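Local coordinates for protein D-lactate dehydrogenase (Fermentative) (Pseudomonas aeruginosa, PDB 6ABJ) that probably catalyses the NADH-dependent interconversion of pyruvate and D-lactate, as a tetrameric member of the D-isomer specific 2-hydroxyacid dehydrogenase family, at residues B[58-72]-B[83-97]. Residues are numbered along the deposited sequence; the frame is centred on the assembly and turned at random.
Sequences AQGFEVVCAFVNDDL and GGTRLVALRSAGYNH. With ACT (acetate ion), chain D.
L72 and V88 meet tip to tip, CD1 of L72 lying 3.8 Å from CG1 of V88, while the same methyl slides past CD2 of L90. A66 shares this face of the sheet, as does V64, whose CG1 packs crosswise on CG2 of T85. On the other face V63 and L87 run side by side beneath helix 317-335. Between these layers strands 63-66 and 87-90 pair in parallel: V64 N donates to L87 O and V64 O accepts from A89 N, a pattern that A66 repeats with A89 O and R91 N. With helix 74-82 as connection this is a beta-alpha-beta crossover in the five-stranded sheet of the catalytic domain, an instance of how parallel sheets are built, every second residue of one strand carrying both bonds to its neighbour.

Beyond the C-terminal strand ends, the imidazole of H97 lies under the backbone of V68, whose CA sits 3.5 Å from the ring centroid in a CH-pi contact. F67 lays its CB over one face of the R91 guanidinium, whose NH2 binds F22 O. The ring of F67 lies near F314, which contacts NADH in another structure of this enzyme; no cofactor is bound here. The type I turn F67-D70 is closed by D70 N donating to F67 O, and D70 OD2 reinforces it by accepting from F67 N (2.8 Å), its other oxygen held by S23 and L50.

At the opposite end T85 OG1 donates to F61 O in the carbonyl plane. E62 O accepts from both R86 N and L87 N. Outermost, E62, extended, and R86, bent at chi3 (57°), lie side by side in a salt bridge, though the 2.4 Å between OE2 of E62 and NH1 of R86 is too short to trust in detail.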
loop_
_atom_site.group_PDB
_atom_site.type_symbol
_atom_site.label_atom_id
_atom_site.label_comp_id
_atom_site.label_asym_id
_atom_site.label_seq_id
_atom_site.Cartn_x
_atom_site.Cartn_y
_atom_site.Cartn_z
ATOM N N ALA B 58 4.780 33.717 -19.691
ATOM C CA ALA B 58 5.954 33.768 -20.558
ATOM C C ALA B 58 6.102 35.102 -21.303
ATOM O O ALA B 58 6.995 35.250 -22.158
ATOM C CB ALA B 58 5.862 32.662 -21.582
ATOM N N GLN B 59 5.232 36.062 -20.994
ATOM C CA GLN B 59 5.309 37.362 -21.645
ATOM C C GLN B 59 6.646 38.029 -21.274
ATOM O O GLN B 59 6.986 38.173 -20.092
ATOM C CB GLN B 59 4.140 38.272 -21.264
ATOM C CG GLN B 59 4.247 39.652 -21.940
ATOM C CD GLN B 59 2.930 40.239 -22.387
ATOM O OE1 GLN B 59 1.854 39.856 -21.917
ATOM N NE2 GLN B 59 3.011 41.192 -23.308
ATOM N N GLY B 60 7.384 38.416 -22.304
ATOM C CA GLY B 60 8.650 39.094 -22.139
ATOM C C GLY B 60 9.823 38.152 -21.987
ATOM O O GLY B 60 10.943 38.610 -21.831
ATOM N N PHE B 61 9.575 36.838 -21.971
ATOM C CA PHE B 61 10.646 35.858 -21.840
ATOM C C PHE B 61 11.026 35.378 -23.217
ATOM O O PHE B 61 10.166 34.948 -24.035
ATOM C CB PHE B 61 10.217 34.638 -20.975
ATOM C CG PHE B 61 10.210 34.897 -19.496
ATOM C CD1 PHE B 61 11.350 34.638 -18.749
ATOM C CD2 PHE B 61 9.081 35.387 -18.847
ATOM C CE1 PHE B 61 11.385 34.840 -17.376
ATOM C CE2 PHE B 61 9.092 35.584 -17.466
ATOM C CZ PHE B 61 10.257 35.307 -16.734
ATOM N N GLU B 62 12.325 35.430 -23.478
ATOM C CA GLU B 62 12.833 35.109 -24.789
ATOM C C GLU B 62 12.812 33.634 -25.078
ATOM O O GLU B 62 12.661 33.203 -26.247
ATOM C CB GLU B 62 14.269 35.593 -24.910
ATOM C CG GLU B 62 14.553 35.952 -26.334
ATOM C CD GLU B 62 15.764 36.826 -26.510
ATOM O OE1 GLU B 62 16.225 37.458 -25.523
ATOM O OE2 GLU B 62 16.238 36.848 -27.652
ATOM N N VAL B 63 12.969 32.860 -23.997
ATOM C CA VAL B 63 13.023 31.416 -24.140
ATOM C C VAL B 63 12.092 30.780 -23.138
ATOM O O VAL B 63 12.020 31.226 -21.980
ATOM C CB VAL B 63 14.439 30.858 -23.946
ATOM C CG1 VAL B 63 14.431 29.323 -24.101
ATOM C CG2 VAL B 63 15.382 31.507 -24.952
ATOM N N VAL B 64 11.330 29.811 -23.629
ATOM C CA VAL B 64 10.459 29.015 -22.746
ATOM C C VAL B 64 10.899 27.580 -22.850
ATOM O O VAL B 64 11.173 27.072 -23.952
ATOM C CB VAL B 64 8.936 29.243 -22.981
ATOM C CG1 VAL B 64 8.589 30.716 -22.854
ATOM C CG2 VAL B 64 8.465 28.701 -24.304
ATOM N N CYS B 65 11.027 26.928 -21.685
ATOM C CA CYS B 65 11.494 25.554 -21.650
ATOM C C CYS B 65 10.326 24.650 -21.219
ATOM O O CYS B 65 9.768 24.854 -20.150
ATOM C CB CYS B 65 12.708 25.382 -20.715
ATOM S SG CYS B 65 13.220 23.626 -20.639
ATOM N N ALA B 66 9.944 23.712 -22.077
ATOM C CA ALA B 66 8.719 22.929 -21.895
ATOM C C ALA B 66 9.030 21.448 -21.823
ATOM O O ALA B 66 10.022 20.980 -22.350
ATOM C CB ALA B 66 7.729 23.146 -23.037
ATOM N N PHE B 67 8.132 20.708 -21.180
ATOM C CA PHE B 67 8.251 19.295 -21.133
ATOM C C PHE B 67 7.090 18.762 -21.926
ATOM O O PHE B 67 6.240 19.521 -22.387
ATOM C CB PHE B 67 8.191 18.823 -19.632
ATOM C CG PHE B 67 8.613 17.400 -19.444
ATOM C CD1 PHE B 67 9.724 16.888 -20.088
ATOM C CD2 PHE B 67 7.914 16.563 -18.601
ATOM C CE1 PHE B 67 10.105 15.569 -19.952
ATOM C CE2 PHE B 67 8.291 15.229 -18.451
ATOM C CZ PHE B 67 9.408 14.742 -19.088
ATOM N N VAL B 68 6.999 17.444 -22.045
ATOM C CA VAL B 68 6.005 16.844 -22.956
ATOM C C VAL B 68 4.504 16.993 -22.569
ATOM O O VAL B 68 3.609 16.759 -23.384
ATOM C CB VAL B 68 6.276 15.340 -23.194
ATOM C CG1 VAL B 68 7.640 15.122 -23.795
ATOM C CG2 VAL B 68 6.117 14.531 -21.901
ATOM N N ASN B 69 4.255 17.391 -21.362
ATOM C CA ASN B 69 2.899 17.506 -20.878
ATOM C C ASN B 69 2.427 18.957 -20.980
ATOM O O ASN B 69 1.308 19.323 -20.526
ATOM C CB ASN B 69 2.824 16.980 -19.431
ATOM C CG ASN B 69 3.824 17.660 -18.506
ATOM O OD1 ASN B 69 4.863 18.145 -18.944
ATOM N ND2 ASN B 69 3.511 17.701 -17.238
ATOM N N ASP B 70 3.307 19.809 -21.491
ATOM C CA ASP B 70 2.938 21.188 -21.766
ATOM C C ASP B 70 2.197 21.311 -23.118
ATOM O O ASP B 70 2.439 20.568 -24.079
ATOM C CB ASP B 70 4.192 22.064 -21.759
ATOM C CG ASP B 70 4.747 22.293 -20.358
ATOM O OD1 ASP B 70 3.960 22.661 -19.453
ATOM O OD2 ASP B 70 5.979 22.148 -20.155
ATOM N N ASP B 71 1.273 22.244 -23.175
ATOM C CA ASP B 71 0.450 22.391 -24.372
ATOM C C ASP B 71 1.115 23.402 -25.338
ATOM O O ASP B 71 1.157 24.581 -25.027
ATOM C CB ASP B 71 -0.944 22.867 -23.963
ATOM C CG ASP B 71 -1.878 23.040 -25.140
ATOM O OD1 ASP B 71 -1.520 22.722 -26.313
ATOM O OD2 ASP B 71 -2.993 23.522 -24.864
ATOM N N LEU B 72 1.642 22.893 -26.446
ATOM C CA LEU B 72 2.251 23.745 -27.499
ATOM C C LEU B 72 1.498 23.614 -28.830
ATOM O O LEU B 72 2.099 23.456 -29.959
ATOM C CB LEU B 72 3.732 23.369 -27.665
ATOM C CG LEU B 72 4.594 23.846 -26.486
ATOM C CD1 LEU B 72 5.941 23.128 -26.451
ATOM C CD2 LEU B 72 4.785 25.354 -26.574
ATOM N N GLY B 83 3.623 37.570 -27.304
ATOM C CA GLY B 83 4.244 38.032 -26.076
ATOM C C GLY B 83 5.756 38.171 -26.112
ATOM O O GLY B 83 6.351 38.531 -25.091
ATOM N N GLY B 84 6.389 37.826 -27.243
ATOM C CA GLY B 84 7.832 38.077 -27.472
ATOM C C GLY B 84 8.771 36.909 -27.170
ATOM O O GLY B 84 9.998 37.083 -27.038
ATOM N N THR B 85 8.199 35.705 -27.053
ATOM C CA THR B 85 9.022 34.520 -26.880
ATOM C C THR B 85 9.620 34.174 -28.209
ATOM O O THR B 85 8.920 34.210 -29.227
ATOM C CB THR B 85 8.199 33.365 -26.288
ATOM O OG1 THR B 85 7.799 33.732 -24.968
ATOM C CG2 THR B 85 8.997 32.097 -26.270
ATOM N N ARG B 86 10.920 33.885 -28.245
ATOM C CA ARG B 86 11.594 33.673 -29.542
ATOM C C ARG B 86 12.119 32.263 -29.743
ATOM O O ARG B 86 12.440 31.889 -30.860
ATOM C CB ARG B 86 12.737 34.693 -29.768
ATOM C CG ARG B 86 12.309 36.166 -29.881
ATOM C CD ARG B 86 13.554 37.083 -29.968
ATOM N NE ARG B 86 14.452 36.726 -31.099
ATOM C CZ ARG B 86 15.798 36.754 -31.068
ATOM N NH1 ARG B 86 16.480 37.180 -30.001
ATOM N NH2 ARG B 86 16.480 36.355 -32.132
ATOM N N LEU B 87 12.136 31.442 -28.682
ATOM C CA LEU B 87 12.560 30.059 -28.795
ATOM C C LEU B 87 11.782 29.170 -27.773
ATOM O O LEU B 87 11.597 29.562 -26.632
ATOM C CB LEU B 87 14.064 29.941 -28.541
ATOM C CG LEU B 87 14.657 28.534 -28.463
ATOM C CD1 LEU B 87 14.755 27.795 -29.787
ATOM C CD2 LEU B 87 16.016 28.641 -27.821
ATOM N N VAL B 88 11.372 27.994 -28.247
ATOM C CA VAL B 88 10.800 26.964 -27.397
ATOM C C VAL B 88 11.843 25.860 -27.280
ATOM O O VAL B 88 12.193 25.251 -28.266
ATOM C CB VAL B 88 9.538 26.362 -28.085
ATOM C CG1 VAL B 88 8.980 25.176 -27.270
ATOM C CG2 VAL B 88 8.469 27.430 -28.270
ATOM N N ALA B 89 12.364 25.644 -26.078
ATOM C CA ALA B 89 13.346 24.591 -25.820
ATOM C C ALA B 89 12.608 23.467 -25.084
ATOM O O ALA B 89 12.099 23.704 -23.969
ATOM C CB ALA B 89 14.461 25.080 -24.932
ATOM N N LEU B 90 12.588 22.266 -25.673
ATOM C CA LEU B 90 11.919 21.083 -25.026
ATOM C C LEU B 90 12.993 20.352 -24.271
ATOM O O LEU B 90 14.029 19.929 -24.853
ATOM C CB LEU B 90 11.319 20.152 -26.029
ATOM C CG LEU B 90 10.497 20.756 -27.145
ATOM C CD1 LEU B 90 10.131 19.705 -28.154
ATOM C CD2 LEU B 90 9.265 21.405 -26.565
ATOM N N ARG B 91 12.802 20.195 -22.958
ATOM C CA ARG B 91 13.726 19.397 -22.147
ATOM C C ARG B 91 13.300 17.911 -22.217
ATOM O O ARG B 91 13.189 17.226 -21.197
ATOM C CB ARG B 91 13.807 19.870 -20.689
ATOM C CG ARG B 91 12.479 20.006 -19.956
ATOM C CD ARG B 91 12.687 20.549 -18.546
ATOM N NE ARG B 91 11.491 20.456 -17.705
ATOM C CZ ARG B 91 10.491 21.334 -17.703
ATOM N NH1 ARG B 91 10.519 22.388 -18.508
ATOM N NH2 ARG B 91 9.456 21.154 -16.893
ATOM N N SER B 92 13.066 17.440 -23.440
ATOM C CA SER B 92 12.593 16.106 -23.721
ATOM C C SER B 92 13.119 15.725 -25.078
ATOM O O SER B 92 13.493 16.600 -25.895
ATOM C CB SER B 92 11.061 16.080 -23.748
ATOM O OG SER B 92 10.500 16.895 -24.778
ATOM N N ALA B 93 13.066 14.440 -25.387
ATOM C CA ALA B 93 13.264 14.001 -26.745
ATOM C C ALA B 93 11.988 14.165 -27.528
ATOM O O ALA B 93 12.014 14.631 -28.683
ATOM C CB ALA B 93 13.765 12.563 -26.781
ATOM N N GLY B 94 10.851 13.793 -26.916
ATOM C CA GLY B 94 9.598 13.771 -27.647
ATOM C C GLY B 94 9.017 15.163 -27.804
ATOM O O GLY B 94 9.317 16.072 -27.015
ATOM N N TYR B 95 8.190 15.313 -28.825
ATOM C CA TYR B 95 7.584 16.624 -29.183
ATOM C C TYR B 95 6.181 16.503 -29.802
ATOM O O TYR B 95 5.774 17.394 -30.542
ATOM C CB TYR B 95 8.485 17.409 -30.141
ATOM C CG TYR B 95 8.982 16.631 -31.288
ATOM C CD1 TYR B 95 8.184 16.401 -32.438
ATOM C CD2 TYR B 95 10.271 16.104 -31.257
ATOM C CE1 TYR B 95 8.670 15.656 -33.486
ATOM C CE2 TYR B 95 10.761 15.357 -32.312
ATOM C CZ TYR B 95 9.974 15.179 -33.418
ATOM O OH TYR B 95 10.492 14.465 -34.406
ATOM N N ASN B 96 5.422 15.457 -29.407
ATOM C CA ASN B 96 4.075 15.231 -29.957
ATOM C C ASN B 96 3.131 16.357 -29.649
ATOM O O ASN B 96 2.252 16.667 -30.442
ATOM C CB ASN B 96 3.449 13.968 -29.363
ATOM C CG ASN B 96 4.066 12.699 -29.904
ATOM O OD1 ASN B 96 4.517 12.639 -31.055
ATOM N ND2 ASN B 96 4.064 11.654 -29.074
ATOM N N HIS B 97 3.282 16.895 -28.447
ATOM C CA HIS B 97 2.577 18.081 -27.955
ATOM C C HIS B 97 2.804 19.419 -28.725
ATOM O O HIS B 97 2.162 20.444 -28.396
ATOM C CB HIS B 97 2.937 18.303 -26.488
ATOM C CG HIS B 97 4.429 18.477 -26.206
ATOM N ND1 HIS B 97 5.424 17.649 -26.705
ATOM C CD2 HIS B 97 5.063 19.366 -25.399
ATOM C CE1 HIS B 97 6.585 18.013 -26.201
ATOM N NE2 HIS B 97 6.396 19.048 -25.398
HETATM C C ACT D . 9.464 12.031 -23.908
HETATM O O ACT D . 8.503 11.692 -24.631
HETATM O OXT ACT D . 10.608 12.224 -24.373
HETATM C CH3 ACT D . 9.239 12.212 -22.435
HETATM O O HOH W 1 -0.072 20.379 -27.145
#